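PDB 3RIQ: tailspike protein from Siphovirus 9NA, which probably binds the O-antigen of Salmonella lipopolysaccharide as the phage receptor and cleaves it as an endorhamnosidase, through a trimer of right-handed beta-helices. Local coordinates for residues 40-45 with 67-72; 60-65 with 84-89. All coordinates share one frame; numbering follows the deposited sequence.

Contact 1 of 2, residues 40-45 with 67-72; sequences YNFIDG and GVLNWN
The backbones of F42-G45 and G67-N70 run at 81° to each other, D44 and G67 bringing their CA atoms to 4.5 Å, where a turn of the right-handed beta-helix meets the strand of the next coil. Two hydrogen bonds fasten this corner. G45 N gives its hydrogen to V68 O at 2.9 Å, and V68 N donates to D44 OD1 at 3.0 Å with an N-H...O angle of 164°. The peptide NH and CO of V68 are thus both taken by the turn. With CG anti to the backbone N (chi1 -179°), the D44 carboxylate swings in beside G67, and OD1 receives the V68 hydrogen on its anti side, somewhat out of the carboxylate plane; the same oxygen stands 3.3 Å from G67 CA, where a glycine carries no side chain to obstruct it. V68 CG1 packs alongside D44 OD1 and G45 N. On the inner side, the F42 ring lies against L69, whose CB sits over the ring centre in a CH-pi contact, 3.8 Å from the centroid. E46, the residue following the turn, accepts bonds from Y40 OH (through OE1) and I43 N (through OE2). At the rim of the F42 ring, near its plane, CE1 approaches G67 O to 3.6 Å.

Contact 2 of 2, residues 60-65 with 84-89; sequences KAKFIG and HMHTKT
Backbone hydrogen bonds carry the pairing of strands 63-65 and 84-87, parallel on successive coils of the beta-helix, their axes approaching to 4.8 Å. F63 uses both its polar backbone atoms: its N donates to H84 O and its O receives H86 N, both at 2.9 Å. G65 N then reaches H86 O, and a weak bond from K88 N to G65 O prolongs the series. I64 CA adds a CH...O contact to H86 O. One water bridges A61 O, to which it donates, and H84 N, from which it accepts.

Among the side chains, K62 and H84 lie side by side. The K62 chain, extended as far as CE (chi2 -176°, chi3 178°), runs along H84 and sets CE over the centre of the imidazole, 3.8 Å from the centroid in a CH-pi contact; the bend at chi4 turns only NZ. K62 CD comes 3.7 Å from H86 CD2. The H84 ring is held at both nitrogens, ND1 by E162 and NE2 by T164, which would fix its rotation. H86 ND1 donates to T87 O at 2.8 Å; T87 O lies close to the plane of the H86 ring, and the N-H meets it on a lone pair, pinning that ring against its own strand. I64 points to the same face as H86, its CG2 meeting T87 O. F63 and M85 turn to the other face: M85 SD touches F63 CD2 at 3.7 Å, an oblique Met-aromatic contact. Apart from these, K60 NZ forms a salt bridge to D32 of a neighbouring subunit.

Strand 63-65 sits between 40-41 and 79-87, with F63 also packing on I36 and on Y40 of strand 40-41, and M85 on A146 and L148 of strand 146-151.

From the N terminus, the chain passes through 40-45, 60-65, 67-72 and 84-89 in that order, so the loops closed by the two contacts cross. Contact 1 closes the coil that leaves the turn at 40-45 and comes back at 67-72; contact 2 closes the next span, from 60-65 to 84-89, starting before the first loop has ended. The two touch directly: Y40 N and Y40 O probably bond to K62 O and I64 N, and F42 CE2 packs on G65 N. Through strand 63-65, the coil that contact 2 ties to the following one is also bonded to the preceding coil, and the sharp step to 67-72 carries the chain to another face of the beta-helix near its N-terminal end.

Contact 1 of 2, residues 40-45 with 67-72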
# COMPACT_ATOMS: atom_id res chain seq x y z
N TYR A 40 -19.30 29.79 24.95
CA TYR A 40 -20.45 30.49 24.44
C TYR A 40 -21.66 29.57 24.42
O TYR A 40 -21.64 28.52 23.76
CB TYR A 40 -20.17 31.00 23.03
CG TYR A 40 -21.27 31.86 22.50
CD1 TYR A 40 -21.51 33.12 23.03
CD2 TYR A 40 -22.13 31.38 21.51
CE1 TYR A 40 -22.55 33.91 22.57
CE2 TYR A 40 -23.17 32.16 21.03
CZ TYR A 40 -23.36 33.43 21.56
OH TYR A 40 -24.35 34.27 21.11
N ASN A 41 -22.71 29.97 25.14
CA ASN A 41 -23.95 29.21 25.20
C ASN A 41 -24.91 29.72 24.15
O ASN A 41 -25.52 30.81 24.31
CB ASN A 41 -24.53 29.33 26.61
CG ASN A 41 -23.70 28.60 27.63
OD1 ASN A 41 -22.99 29.20 28.43
ND2 ASN A 41 -23.78 27.30 27.60
N PHE A 42 -25.04 28.96 23.06
CA PHE A 42 -25.94 29.35 21.95
C PHE A 42 -27.31 28.76 22.11
O PHE A 42 -27.49 27.76 22.83
CB PHE A 42 -25.32 29.01 20.57
CG PHE A 42 -25.28 27.54 20.24
CD1 PHE A 42 -26.37 26.92 19.60
CD2 PHE A 42 -24.14 26.79 20.51
CE1 PHE A 42 -26.36 25.55 19.27
CE2 PHE A 42 -24.10 25.42 20.15
CZ PHE A 42 -25.21 24.80 19.54
N ILE A 43 -28.26 29.39 21.43
CA ILE A 43 -29.66 28.93 21.48
C ILE A 43 -29.96 28.24 20.15
O ILE A 43 -29.44 28.67 19.12
CB ILE A 43 -30.67 30.13 21.77
CG1 ILE A 43 -32.08 29.59 22.02
CG2 ILE A 43 -30.62 31.23 20.65
CD1 ILE A 43 -33.01 30.68 22.67
N ASP A 44 -30.76 27.18 20.18
CA ASP A 44 -31.12 26.45 18.96
C ASP A 44 -31.74 27.39 17.92
O ASP A 44 -32.75 28.07 18.19
CB ASP A 44 -32.14 25.39 19.34
CG ASP A 44 -32.58 24.54 18.14
OD1 ASP A 44 -31.79 24.39 17.16
OD2 ASP A 44 -33.74 24.06 18.18
N GLY A 45 -31.10 27.47 16.74
CA GLY A 45 -31.58 28.31 15.67
C GLY A 45 -30.89 29.66 15.60
O GLY A 45 -31.19 30.45 14.70
N GLY A 67 -29.05 21.75 19.70
CA GLY A 67 -29.59 22.22 18.44
C GLY A 67 -28.51 22.84 17.54
O GLY A 67 -27.33 22.48 17.61
N VAL A 68 -28.93 23.79 16.70
CA VAL A 68 -28.08 24.30 15.63
C VAL A 68 -27.62 25.74 15.86
O VAL A 68 -28.41 26.61 16.28
CB VAL A 68 -28.81 24.18 14.24
CG1 VAL A 68 -30.02 25.10 14.14
CG2 VAL A 68 -27.86 24.50 13.10
N LEU A 69 -26.35 25.99 15.56
CA LEU A 69 -25.80 27.37 15.50
C LEU A 69 -25.46 27.62 14.01
O LEU A 69 -24.60 26.93 13.43
CB LEU A 69 -24.55 27.45 16.39
CG LEU A 69 -23.72 28.75 16.33
CD1 LEU A 69 -24.60 29.99 16.71
CD2 LEU A 69 -22.55 28.64 17.31
N ASN A 70 -26.14 28.57 13.37
CA ASN A 70 -25.93 28.90 11.93
C ASN A 70 -24.88 29.98 11.74
O ASN A 70 -24.94 31.05 12.38
CB ASN A 70 -27.24 29.40 11.30
CG ASN A 70 -28.35 28.39 11.40
OD1 ASN A 70 -29.26 28.49 12.26
ND2 ASN A 70 -28.32 27.43 10.51
N TRP A 71 -23.93 29.72 10.85
CA TRP A 71 -22.92 30.70 10.45
C TRP A 71 -23.15 31.07 9.00
O TRP A 71 -22.98 30.22 8.08
CB TRP A 71 -21.52 30.14 10.66
CG TRP A 71 -21.04 30.18 12.10
CD1 TRP A 71 -21.78 30.44 13.25
CD2 TRP A 71 -19.70 29.96 12.53
NE1 TRP A 71 -20.95 30.39 14.36
CE2 TRP A 71 -19.68 30.09 13.94
CE3 TRP A 71 -18.50 29.64 11.85
CZ2 TRP A 71 -18.48 29.89 14.70
CZ3 TRP A 71 -17.34 29.47 12.59
CH2 TRP A 71 -17.33 29.60 14.01
N ASN A 72 -23.50 32.34 8.78
CA ASN A 72 -23.93 32.83 7.46
C ASN A 72 -22.98 33.91 6.97
O ASN A 72 -22.38 34.63 7.76
CB ASN A 72 -25.34 33.42 7.58
CG ASN A 72 -26.33 32.43 8.10
OD1 ASN A 72 -27.23 32.75 8.90
ND2 ASN A 72 -26.22 31.22 7.64

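Contact 2 of 2, residues 60-65 with 84-89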
# COMPACT_ATOMS: atom_id res chain seq x y z
N LYS A 60 -10.61 29.34 21.42
CA LYS A 60 -9.93 28.91 22.65
C LYS A 60 -10.93 28.56 23.73
O LYS A 60 -10.61 28.60 24.93
CB LYS A 60 -8.94 29.98 23.14
CG LYS A 60 -7.78 30.24 22.16
CD LYS A 60 -6.68 31.12 22.72
CE LYS A 60 -5.53 31.21 21.76
NZ LYS A 60 -4.32 31.86 22.39
N ALA A 61 -12.14 28.19 23.31
CA ALA A 61 -13.23 27.83 24.21
C ALA A 61 -14.31 27.16 23.36
O ALA A 61 -14.09 27.00 22.15
CB ALA A 61 -13.75 29.08 24.93
N LYS A 62 -15.43 26.75 23.95
CA LYS A 62 -16.40 25.90 23.26
C LYS A 62 -17.67 26.64 22.90
O LYS A 62 -18.05 27.60 23.58
CB LYS A 62 -16.80 24.74 24.18
CG LYS A 62 -15.61 23.90 24.63
CD LYS A 62 -16.08 22.73 25.45
CE LYS A 62 -14.91 21.87 25.86
NZ LYS A 62 -14.00 22.58 26.81
N PHE A 63 -18.33 26.18 21.83
CA PHE A 63 -19.72 26.53 21.56
C PHE A 63 -20.64 25.46 22.15
O PHE A 63 -20.59 24.29 21.72
CB PHE A 63 -19.96 26.64 20.06
CG PHE A 63 -19.07 27.64 19.37
CD1 PHE A 63 -19.11 29.01 19.73
CD2 PHE A 63 -18.17 27.23 18.39
CE1 PHE A 63 -18.28 29.97 19.07
CE2 PHE A 63 -17.31 28.16 17.75
CZ PHE A 63 -17.38 29.54 18.08
N ILE A 64 -21.48 25.86 23.11
CA ILE A 64 -22.28 24.92 23.89
C ILE A 64 -23.76 25.13 23.65
O ILE A 64 -24.24 26.25 23.79
CB ILE A 64 -21.99 25.09 25.41
CG1 ILE A 64 -20.51 24.91 25.72
CG2 ILE A 64 -22.89 24.14 26.27
CD1 ILE A 64 -20.10 25.41 27.13
N GLY A 65 -24.49 24.09 23.26
CA GLY A 65 -25.93 24.25 23.02
C GLY A 65 -26.56 22.94 22.67
O GLY A 65 -25.86 21.98 22.36
N HIS A 84 -14.92 23.86 18.83
CA HIS A 84 -15.42 22.72 19.60
C HIS A 84 -16.92 22.85 19.83
O HIS A 84 -17.35 23.76 20.52
CB HIS A 84 -14.69 22.64 20.95
CG HIS A 84 -14.96 21.38 21.73
ND1 HIS A 84 -13.96 20.65 22.32
CD2 HIS A 84 -16.12 20.74 22.04
CE1 HIS A 84 -14.48 19.61 22.95
NE2 HIS A 84 -15.80 19.65 22.81
N MET A 85 -17.70 21.95 19.25
CA MET A 85 -19.14 21.91 19.43
C MET A 85 -19.49 20.94 20.56
O MET A 85 -19.25 19.76 20.44
CB MET A 85 -19.84 21.47 18.14
CG MET A 85 -19.57 22.35 16.95
SD MET A 85 -19.81 24.12 17.19
CE MET A 85 -21.59 24.16 17.64
N HIS A 86 -20.07 21.46 21.64
CA HIS A 86 -20.38 20.66 22.82
C HIS A 86 -21.89 20.70 23.15
O HIS A 86 -22.47 21.76 23.28
CB HIS A 86 -19.58 21.22 24.00
CG HIS A 86 -19.45 20.29 25.19
ND1 HIS A 86 -20.54 19.83 25.90
CD2 HIS A 86 -18.35 19.81 25.83
CE1 HIS A 86 -20.12 19.06 26.89
NE2 HIS A 86 -18.80 19.04 26.88
N THR A 87 -22.51 19.55 23.30
CA THR A 87 -23.90 19.49 23.72
C THR A 87 -24.16 20.25 25.05
O THR A 87 -23.26 20.33 25.93
CB THR A 87 -24.35 18.00 23.84
OG1 THR A 87 -25.77 17.97 24.03
CG2 THR A 87 -23.64 17.25 25.00
N LYS A 88 -25.36 20.78 25.22
CA LYS A 88 -25.73 21.34 26.51
C LYS A 88 -26.29 20.23 27.43
O LYS A 88 -25.80 20.01 28.54
CB LYS A 88 -26.72 22.51 26.33
CG LYS A 88 -27.22 23.05 27.69
CD LYS A 88 -28.04 24.35 27.57
CE LYS A 88 -29.31 24.17 26.70
NZ LYS A 88 -30.18 25.44 26.57
N THR A 89 -27.27 19.50 26.93
CA THR A 89 -27.88 18.37 27.64
C THR A 89 -27.07 17.09 27.39
O THR A 89 -26.65 16.86 26.27
CB THR A 89 -29.33 18.13 27.12
OG1 THR A 89 -30.11 19.33 27.30
CG2 THR A 89 -30.03 17.00 27.88
O HOH W 1 -15.23 26.62 19.73